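Local coordinates for protein mannitol dehydrogenase (Pseudomonas fluorescens, PDB 1LJ8) that probably interconverts mannitol and fructose as an NAD-dependent long-chain mannitol 2-dehydrogenase, and binds NAD in a Rossmann domain, at residues 134-139 and 196-201; 183-188 and 221-226; 264-269 and 282-287. One frame throughout, in Å; residues are numbered along the deposited sequence.

Interaction 1: 134-139 and 196-201; sequences GGYCID and GAVTRK
Tyr136 sends CG beside its own backbone N, anti to the carbonyl carbon (chi1 -61°), and Val198 on helix 195-210 turns CG1 anti to its N (chi1 174°); the two meet where Val198 CG1 lies 3.8 Å from Tyr136 CB, the side chains crossing at about a right angle. One turn of backbone, a type I beta turn from Gly134 to Cys137, presents the tyrosine to the helix. Further out along the ring, Thr199 OG1 comes within 3.1 Å of Tyr136 CE2, approaching obliquely; that hydroxyl is hydrogen-bonded to Asn195 O in the preceding helical turn. Ile138 adds a second apolar patch: its side chain and that of Val198 run past each other in opposite directions, Ile138 CG1 4.1 Å from Val198 CG1, while Ile138 CD1 rests on CD of the extended Lys201 chain, whose NZ reaches Gly143 O. The phenol oxygen bonds Asp190, an NAD-binding residue, and Ser188. A leucine in place of Tyr136 would probably leave the Asp190 carboxylate without its hydroxyl partner and open a gap beside Thr199. The contact is thus largely apolar, a threonine hydroxyl against the ring and no hydrogen bond across it, while the tyrosine's hydroxyl holds Asp190 from the second shell.

Interaction 2: 183-188 and 221-226; sequences AFTVMS and HVSFPN
Strand 185-188, an outermost strand of the seven-stranded Rossmann sheet, is flanked here by the loop that leaves helix 212-221, the two running nearly parallel, 12° apart. One backbone hydrogen bond joins them: Val186 N gives its proton to Ser223 O at 3.1 Å, nearly straight at 165°. The carbonyl of the same residue, Val186 O, receives a CA-H...O contact at 3.5 Å from Phe224 CA, the next residue of the loop. On one side of this backbone pairing, Val186 stands alongside Phe224, both side chains pointing the same way, with Val186 CB 3.9 Å from Phe224 CD2. With CG1 anti to the backbone N (chi1 -175°), Val186 has CG2 beside that N, and CG2 touches Val222 CG1 and meets the Phe184 ring in plane at its edge. Strand 126-129 pairs with the strand through Thr185 and Met187, so the loop occupies the flank where the sheet has no further strand. Thr185 CG2 is pressed to 3.5 Å from Pro225 CD, tighter than usual; Thr185 OG1 bonds Val271 N, and Ser223 OG bonds Lys269 O. Further along, where proline has no N-H to offer, water takes over. One water donates to Val186 O and Pro225 O and accepts from Ser188 N, each at 2.8 Å; a second donates to Ser188 O and Pro225 O. At the opposite end Ala183 CB packs 3.8 Å from Val222 CG2.

Interaction 3: 264-269 and 282-287; sequences WVLEDK and VQFTDD
Gln283 O takes the shortest direct bond between the two segments, from Leu266 N at 2.7 Å, and also receives a CA-H...O contact from Val265 CA. Gln283 N in turn gives to Trp264 O at 2.9 Å, almost straight at 176°. Leu266 O accepts Thr285 N at 3.0 Å, the donor tilted 26° from the carbonyl plane, and Phe284 CA-H also points at this oxygen. On one face of the sheet, Val265 CG1 meets Thr285 CG2. On the other, Leu266 and Phe284 lie side by side, with Leu266 CD1 3.6 Å from Phe284 CE2; beyond the leucine, Trp264 and Val282 also point the same way. The indole receives Leu266 CD1 and Val282 CG1 over one face, both offset toward the rim, and Trp277 and His41 meet it as well. Asp268, held by a salt bridge to Arg274, crosses the Phe284 ring obliquely, its CG anti to N (chi1 -157°) and its CB near CD2.

Past the last backbone bond, charge and water dominate. Glu267 OE1 is met by Lys269 NZ at 3.0 Å from above the carboxylate plane and also bonds Asn226. Its OE2 lies 3.8 Å from Asp287 OD1, a pairing of like charges probably eased by the lysine, by Val288 N, which bonds OE2, and by a water that bonds OE2 and, weakly, OD1. Asp287 OD1 also bonds Thr289 OG1. Another water links Asp268 N to Thr285 O. Two parallel bridges, Val265 with Gln283 and Leu266 with Phe284, make strand 283-284 the edge of a small mixed sheet with 263-266 and 227-230; Asp287 then caps the start of helix 289-313.

Interaction 2 is the most buried of the three, while interactions 1 and 3 mix buried residues with exposed ones. Interactions 1 and 2 share elements of the Rossmann fold: strand 185-188 runs on to helix 195-210, Tyr136 OH and Ser188 OG, 2.7 Å apart, join interactions 1 and 2, and Asn226 OD1 reaches Ala197 N. Asn226 also faces the other way, its ND2 to Glu267 OE1, so residues 221-226 bridge interactions 1 and 3, which do not touch each other. The chemistry shifts accordingly: side-chain packing between loop and helix in interaction 1, one backbone bond helped by water in interaction 2, regular parallel strand pairing with charged, hydrated ends in interaction 3.

Interaction 1: 134-139 and 196-201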
loop_
_atom_site.group_PDB
_atom_site.type_symbol
_atom_site.label_atom_id
_atom_site.label_comp_id
_atom_site.label_asym_id
_atom_site.label_seq_id
_atom_site.Cartn_x
_atom_site.Cartn_y
_atom_site.Cartn_z
ATOM N N GLY A 134 5.824 3.283 -4.453
ATOM C CA GLY A 134 6.787 3.819 -5.403
ATOM C C GLY A 134 6.463 3.456 -6.854
ATOM O O GLY A 134 7.262 3.793 -7.746
ATOM N N GLY A 135 5.314 2.813 -7.120
ATOM C CA GLY A 135 5.015 2.421 -8.509
ATOM C C GLY A 135 4.586 3.522 -9.474
ATOM O O GLY A 135 4.475 3.285 -10.675
ATOM N N TYR A 136 4.390 4.746 -8.986
ATOM C CA TYR A 136 3.874 5.811 -9.847
ATOM C C TYR A 136 4.916 6.691 -10.536
ATOM O O TYR A 136 4.575 7.528 -11.385
ATOM C CB TYR A 136 2.887 6.675 -9.053
ATOM C CG TYR A 136 1.682 5.872 -8.560
ATOM C CD1 TYR A 136 1.789 4.990 -7.475
ATOM C CD2 TYR A 136 0.472 5.945 -9.247
ATOM C CE1 TYR A 136 0.700 4.197 -7.092
ATOM C CE2 TYR A 136 -0.651 5.141 -8.890
ATOM C CZ TYR A 136 -0.516 4.274 -7.808
ATOM O OH TYR A 136 -1.593 3.490 -7.460
ATOM N N CYS A 137 6.162 6.512 -10.131
ATOM C CA CYS A 137 7.273 7.197 -10.751
ATOM C C CYS A 137 7.214 8.713 -10.770
ATOM O O CYS A 137 7.570 9.320 -11.796
ATOM C CB CYS A 137 7.434 6.684 -12.192
ATOM S SG CYS A 137 7.627 4.859 -12.255
ATOM N N ILE A 138 6.718 9.331 -9.698
ATOM C CA ILE A 138 6.739 10.802 -9.634
ATOM C C ILE A 138 7.760 11.115 -8.544
ATOM O O ILE A 138 7.704 10.524 -7.451
ATOM C CB ILE A 138 5.387 11.431 -9.185
ATOM C CG1 ILE A 138 4.322 11.219 -10.262
ATOM C CG2 ILE A 138 5.602 12.967 -8.859
ATOM C CD1 ILE A 138 4.542 12.019 -11.482
ATOM N N ASP A 139 8.699 12.015 -8.829
ATOM C CA ASP A 139 9.724 12.432 -7.849
ATOM C C ASP A 139 9.032 13.488 -6.959
ATOM O O ASP A 139 8.703 14.581 -7.439
ATOM C CB ASP A 139 10.908 13.050 -8.605
ATOM C CG ASP A 139 12.050 13.525 -7.693
ATOM O OD1 ASP A 139 11.848 13.786 -6.483
ATOM O OD2 ASP A 139 13.178 13.657 -8.229
ATOM N N GLY A 196 -5.404 9.504 -6.476
ATOM C CA GLY A 196 -5.968 9.707 -7.803
ATOM C C GLY A 196 -5.203 10.813 -8.551
ATOM O O GLY A 196 -4.895 10.655 -9.728
ATOM N N ALA A 197 -4.937 11.939 -7.900
ATOM C CA ALA A 197 -4.224 13.030 -8.581
ATOM C C ALA A 197 -2.833 12.585 -9.048
ATOM O O ALA A 197 -2.375 13.011 -10.133
ATOM C CB ALA A 197 -4.083 14.256 -7.660
ATOM N N VAL A 198 -2.159 11.758 -8.239
ATOM C CA VAL A 198 -0.819 11.268 -8.603
ATOM C C VAL A 198 -0.937 10.340 -9.830
ATOM O O VAL A 198 -0.129 10.458 -10.786
ATOM C CB VAL A 198 -0.140 10.519 -7.416
ATOM C CG1 VAL A 198 1.218 9.867 -7.870
ATOM C CG2 VAL A 198 0.217 11.535 -6.294
ATOM N N THR A 199 -1.932 9.451 -9.812
ATOM C CA THR A 199 -2.145 8.520 -10.955
ATOM C C THR A 199 -2.390 9.340 -12.225
ATOM O O THR A 199 -1.813 9.070 -13.286
ATOM C CB THR A 199 -3.359 7.614 -10.721
ATOM O OG1 THR A 199 -3.151 6.872 -9.504
ATOM C CG2 THR A 199 -3.541 6.607 -11.918
ATOM N N ARG A 200 -3.251 10.347 -12.107
ATOM C CA ARG A 200 -3.526 11.239 -13.234
ATOM C C ARG A 200 -2.261 11.937 -13.724
ATOM O O ARG A 200 -1.976 11.919 -14.932
ATOM C CB ARG A 200 -4.550 12.305 -12.832
ATOM C CG ARG A 200 -4.904 13.278 -13.971
ATOM C CD ARG A 200 -6.040 14.170 -13.479
ATOM N NE ARG A 200 -6.369 15.249 -14.397
ATOM C CZ ARG A 200 -5.693 16.396 -14.477
ATOM N NH1 ARG A 200 -4.641 16.633 -13.688
ATOM N NH2 ARG A 200 -6.064 17.303 -15.370
ATOM N N LYS A 201 -1.484 12.531 -12.807
ATOM C CA LYS A 201 -0.277 13.249 -13.206
ATOM C C LYS A 201 0.731 12.360 -13.918
ATOM O O LYS A 201 1.327 12.751 -14.946
ATOM C CB LYS A 201 0.403 13.886 -11.991
ATOM C CG LYS A 201 1.525 14.836 -12.368
ATOM C CD LYS A 201 2.179 15.320 -11.070
ATOM C CE LYS A 201 3.051 16.550 -11.294
ATOM N NZ LYS A 201 3.817 16.813 -10.047
#

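Interaction 2: 183-188 and 221-226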
loop_
_atom_site.group_PDB
_atom_site.type_symbol
_atom_site.label_atom_id
_atom_site.label_comp_id
_atom_site.label_asym_id
_atom_site.label_seq_id
_atom_site.Cartn_x
_atom_site.Cartn_y
_atom_site.Cartn_z
ATOM N N ALA A 183 -13.509 4.915 -22.560
ATOM C CA ALA A 183 -12.428 4.767 -21.593
ATOM C C ALA A 183 -12.920 4.074 -20.321
ATOM O O ALA A 183 -14.124 4.012 -20.046
ATOM C CB ALA A 183 -11.897 6.157 -21.208
ATOM N N PHE A 184 -11.975 3.539 -19.560
ATOM C CA PHE A 184 -12.286 2.985 -18.233
ATOM C C PHE A 184 -11.810 4.046 -17.202
ATOM O O PHE A 184 -11.137 4.997 -17.559
ATOM C CB PHE A 184 -11.531 1.670 -17.985
ATOM C CG PHE A 184 -10.105 1.665 -18.492
ATOM C CD1 PHE A 184 -9.115 2.462 -17.901
ATOM C CD2 PHE A 184 -9.749 0.790 -19.530
ATOM C CE1 PHE A 184 -7.789 2.393 -18.316
ATOM C CE2 PHE A 184 -8.426 0.713 -19.962
ATOM C CZ PHE A 184 -7.452 1.510 -19.351
ATOM N N THR A 185 -12.222 3.912 -15.944
ATOM C CA THR A 185 -11.753 4.773 -14.865
ATOM C C THR A 185 -10.483 4.076 -14.350
ATOM O O THR A 185 -10.394 2.833 -14.373
ATOM C CB THR A 185 -12.778 4.778 -13.688
ATOM O OG1 THR A 185 -14.011 5.358 -14.127
ATOM C CG2 THR A 185 -12.244 5.558 -12.487
ATOM N N VAL A 186 -9.494 4.845 -13.929
ATOM C CA VAL A 186 -8.287 4.272 -13.313
ATOM C C VAL A 186 -8.428 4.619 -11.824
ATOM O O VAL A 186 -8.460 5.797 -11.427
ATOM C CB VAL A 186 -6.986 4.839 -13.857
ATOM C CG1 VAL A 186 -5.792 4.061 -13.212
ATOM C CG2 VAL A 186 -6.912 4.585 -15.364
HETATM N N MSE A 187 -8.520 3.563 -11.020
HETATM C CA MSE A 187 -8.795 3.678 -9.587
HETATM C C MSE A 187 -7.639 3.243 -8.707
HETATM O O MSE A 187 -7.492 2.060 -8.422
HETATM C CB MSE A 187 -10.070 2.827 -9.307
HETATM C CG MSE A 187 -10.699 3.057 -7.933
HETATM SE SE MSE A 187 -12.235 1.900 -7.602
HETATM C CE MSE A 187 -11.360 0.167 -7.288
ATOM N N SER A 188 -6.852 4.201 -8.207
ATOM C CA SER A 188 -5.697 3.869 -7.353
ATOM C C SER A 188 -6.156 3.484 -5.947
ATOM O O SER A 188 -6.982 4.174 -5.355
ATOM C CB SER A 188 -4.770 5.091 -7.188
ATOM O OG SER A 188 -3.706 4.734 -6.292
ATOM N N HIS A 221 -11.114 12.082 -21.175
ATOM C CA HIS A 221 -12.016 10.928 -21.103
ATOM C C HIS A 221 -11.831 9.963 -19.924
ATOM O O HIS A 221 -12.712 9.147 -19.641
ATOM C CB HIS A 221 -11.913 10.108 -22.415
ATOM C CG HIS A 221 -12.323 10.890 -23.636
ATOM N ND1 HIS A 221 -13.595 10.846 -24.166
ATOM C CD2 HIS A 221 -11.632 11.774 -24.399
ATOM C CE1 HIS A 221 -13.668 11.665 -25.206
ATOM N NE2 HIS A 221 -12.493 12.240 -25.367
ATOM N N VAL A 222 -10.687 10.041 -19.259
ATOM C CA VAL A 222 -10.427 9.126 -18.131
ATOM C C VAL A 222 -10.543 9.876 -16.777
ATOM O O VAL A 222 -10.113 11.034 -16.669
ATOM C CB VAL A 222 -8.985 8.545 -18.268
ATOM C CG1 VAL A 222 -8.693 7.568 -17.121
ATOM C CG2 VAL A 222 -8.844 7.794 -19.613
ATOM N N SER A 223 -11.168 9.255 -15.778
ATOM C CA SER A 223 -11.265 9.849 -14.430
ATOM C C SER A 223 -10.285 9.077 -13.492
ATOM O O SER A 223 -9.936 7.908 -13.733
ATOM C CB SER A 223 -12.694 9.754 -13.887
ATOM O OG SER A 223 -13.159 8.429 -13.985
ATOM N N PHE A 224 -9.873 9.753 -12.418
ATOM C CA PHE A 224 -8.850 9.264 -11.494
ATOM C C PHE A 224 -9.289 9.633 -10.083
ATOM O O PHE A 224 -8.740 10.543 -9.479
ATOM C CB PHE A 224 -7.525 9.973 -11.810
ATOM C CG PHE A 224 -7.055 9.769 -13.238
ATOM C CD1 PHE A 224 -7.418 10.670 -14.247
ATOM C CD2 PHE A 224 -6.211 8.699 -13.552
ATOM C CE1 PHE A 224 -6.936 10.524 -15.574
ATOM C CE2 PHE A 224 -5.699 8.522 -14.895
ATOM C CZ PHE A 224 -6.077 9.457 -15.902
ATOM N N PRO A 225 -10.290 8.916 -9.560
ATOM C CA PRO A 225 -10.776 9.227 -8.208
ATOM C C PRO A 225 -9.738 9.077 -7.105
ATOM O O PRO A 225 -8.916 8.157 -7.123
ATOM C CB PRO A 225 -11.975 8.265 -8.029
ATOM C CG PRO A 225 -11.556 7.048 -8.888
ATOM C CD PRO A 225 -10.969 7.751 -10.143
ATOM N N ASN A 226 -9.720 10.023 -6.162
ATOM C CA ASN A 226 -8.845 9.835 -5.029
ATOM C C ASN A 226 -9.629 8.983 -4.052
ATOM O O ASN A 226 -10.854 8.943 -4.111
ATOM C CB ASN A 226 -8.518 11.155 -4.322
ATOM C CG ASN A 226 -7.693 12.071 -5.201
ATOM O OD1 ASN A 226 -6.494 11.825 -5.443
ATOM N ND2 ASN A 226 -8.322 13.135 -5.697
HETATM O O HOH W 1 -7.376 6.877 -9.032
HETATM O O HOH W 2 -9.262 5.493 -6.268
#

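Interaction 3: 264-269 and 282-287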
loop_
_atom_site.group_PDB
_atom_site.type_symbol
_atom_site.label_atom_id
_atom_site.label_comp_id
_atom_site.label_asym_id
_atom_site.label_seq_id
_atom_site.Cartn_x
_atom_site.Cartn_y
_atom_site.Cartn_z
ATOM N N TRP A 264 -13.419 2.390 3.355
ATOM C CA TRP A 264 -13.094 2.840 1.989
ATOM C C TRP A 264 -13.922 4.114 1.782
ATOM O O TRP A 264 -15.144 4.059 1.848
ATOM C CB TRP A 264 -13.569 1.779 0.986
ATOM C CG TRP A 264 -13.060 1.960 -0.422
ATOM C CD1 TRP A 264 -12.271 2.965 -0.898
ATOM C CD2 TRP A 264 -13.294 1.067 -1.516
ATOM N NE1 TRP A 264 -11.983 2.740 -2.245
ATOM C CE2 TRP A 264 -12.605 1.585 -2.639
ATOM C CE3 TRP A 264 -14.019 -0.131 -1.655
ATOM C CZ2 TRP A 264 -12.619 0.943 -3.889
ATOM C CZ3 TRP A 264 -14.037 -0.781 -2.902
ATOM C CH2 TRP A 264 -13.334 -0.236 -4.010
ATOM N N VAL A 265 -13.250 5.238 1.576
ATOM C CA VAL A 265 -13.969 6.461 1.264
ATOM C C VAL A 265 -13.445 6.840 -0.140
ATOM O O VAL A 265 -12.237 6.940 -0.340
ATOM C CB VAL A 265 -13.658 7.576 2.243
ATOM C CG1 VAL A 265 -14.587 8.784 1.861
ATOM C CG2 VAL A 265 -13.917 7.105 3.691
ATOM N N LEU A 266 -14.363 7.001 -1.083
ATOM C CA LEU A 266 -14.038 7.259 -2.494
ATOM C C LEU A 266 -14.673 8.531 -3.016
ATOM O O LEU A 266 -15.761 8.917 -2.587
ATOM C CB LEU A 266 -14.645 6.142 -3.397
ATOM C CG LEU A 266 -13.951 4.995 -4.099
ATOM C CD1 LEU A 266 -14.969 4.037 -4.740
ATOM C CD2 LEU A 266 -12.980 5.543 -5.121
ATOM N N GLU A 267 -14.017 9.132 -4.000
ATOM C CA GLU A 267 -14.619 10.246 -4.710
ATOM C C GLU A 267 -15.419 9.570 -5.846
ATOM O O GLU A 267 -14.911 8.661 -6.519
ATOM C CB GLU A 267 -13.548 11.170 -5.275
ATOM C CG GLU A 267 -12.872 11.947 -4.149
ATOM C CD GLU A 267 -11.711 12.769 -4.616
ATOM O OE1 GLU A 267 -11.253 12.619 -5.809
ATOM O OE2 GLU A 267 -11.256 13.554 -3.766
ATOM N N ASP A 268 -16.666 9.970 -6.051
ATOM C CA ASP A 268 -17.492 9.333 -7.075
ATOM C C ASP A 268 -17.226 9.891 -8.462
ATOM O O ASP A 268 -18.061 10.622 -9.034
ATOM C CB ASP A 268 -18.967 9.500 -6.704
ATOM C CG ASP A 268 -19.867 8.449 -7.345
ATOM O OD1 ASP A 268 -19.415 7.659 -8.206
ATOM O OD2 ASP A 268 -21.064 8.432 -6.993
ATOM N N LYS A 269 -16.077 9.508 -9.016
ATOM C CA LYS A 269 -15.623 9.995 -10.321
ATOM C C LYS A 269 -15.307 8.806 -11.209
ATOM O O LYS A 269 -14.137 8.418 -11.335
ATOM C CB LYS A 269 -14.355 10.834 -10.125
ATOM C CG LYS A 269 -14.533 12.099 -9.313
ATOM C CD LYS A 269 -13.187 12.823 -9.081
ATOM C CE LYS A 269 -13.376 14.024 -8.174
ATOM N NZ LYS A 269 -12.022 14.634 -7.872
ATOM N N VAL A 282 -19.121 1.194 1.532
ATOM C CA VAL A 282 -18.114 2.104 0.993
ATOM C C VAL A 282 -18.748 3.489 1.074
ATOM O O VAL A 282 -19.947 3.638 0.809
ATOM C CB VAL A 282 -17.796 1.740 -0.468
ATOM C CG1 VAL A 282 -16.742 2.686 -1.060
ATOM C CG2 VAL A 282 -17.283 0.286 -0.502
ATOM N N GLN A 283 -17.942 4.482 1.422
ATOM C CA GLN A 283 -18.418 5.848 1.591
ATOM C C GLN A 283 -17.954 6.730 0.445
ATOM O O GLN A 283 -16.843 6.585 -0.011
ATOM C CB GLN A 283 -17.877 6.391 2.909
ATOM C CG GLN A 283 -18.292 5.507 4.089
ATOM C CD GLN A 283 -17.503 5.828 5.329
ATOM O OE1 GLN A 283 -16.562 5.133 5.670
ATOM N NE2 GLN A 283 -17.865 6.912 5.998
ATOM N N PHE A 284 -18.811 7.632 -0.025
ATOM C CA PHE A 284 -18.409 8.521 -1.109
ATOM C C PHE A 284 -18.466 9.951 -0.600
ATOM O O PHE A 284 -19.363 10.311 0.163
ATOM C CB PHE A 284 -19.335 8.378 -2.313
ATOM C CG PHE A 284 -19.149 7.097 -3.052
ATOM C CD1 PHE A 284 -19.798 5.938 -2.623
ATOM C CD2 PHE A 284 -18.317 7.035 -4.155
ATOM C CE1 PHE A 284 -19.607 4.726 -3.302
ATOM C CE2 PHE A 284 -18.117 5.844 -4.836
ATOM C CZ PHE A 284 -18.764 4.680 -4.412
ATOM N N THR A 285 -17.492 10.759 -0.991
ATOM C CA THR A 285 -17.492 12.133 -0.522
ATOM C C THR A 285 -16.948 12.989 -1.647
ATOM O O THR A 285 -16.249 12.504 -2.541
ATOM C CB THR A 285 -16.645 12.267 0.777
ATOM O OG1 THR A 285 -16.842 13.571 1.356
ATOM C CG2 THR A 285 -15.168 12.055 0.481
ATOM N N ASP A 286 -17.250 14.277 -1.606
ATOM C CA ASP A 286 -16.799 15.142 -2.683
ATOM C C ASP A 286 -15.272 15.287 -2.794
ATOM O O ASP A 286 -14.710 15.187 -3.885
ATOM C CB ASP A 286 -17.461 16.512 -2.543
ATOM C CG ASP A 286 -18.977 16.434 -2.721
ATOM O OD1 ASP A 286 -19.416 15.878 -3.743
ATOM O OD2 ASP A 286 -19.719 16.933 -1.853
ATOM N N ASP A 287 -14.627 15.517 -1.662
ATOM C CA ASP A 287 -13.173 15.659 -1.596
ATOM C C ASP A 287 -12.610 14.756 -0.470
ATOM O O ASP A 287 -12.751 15.028 0.712
ATOM C CB ASP A 287 -12.818 17.132 -1.351
ATOM C CG ASP A 287 -11.356 17.335 -1.011
ATOM O OD1 ASP A 287 -10.517 16.459 -1.373
ATOM O OD2 ASP A 287 -11.055 18.384 -0.371
HETATM O O HOH W 3 -16.222 2.636 4.511
HETATM O O HOH W 4 -10.224 15.752 -4.596
HETATM O O HOH W 5 -17.909 12.110 -4.736
HETATM O O HOH W 6 -12.741 16.586 -5.535
#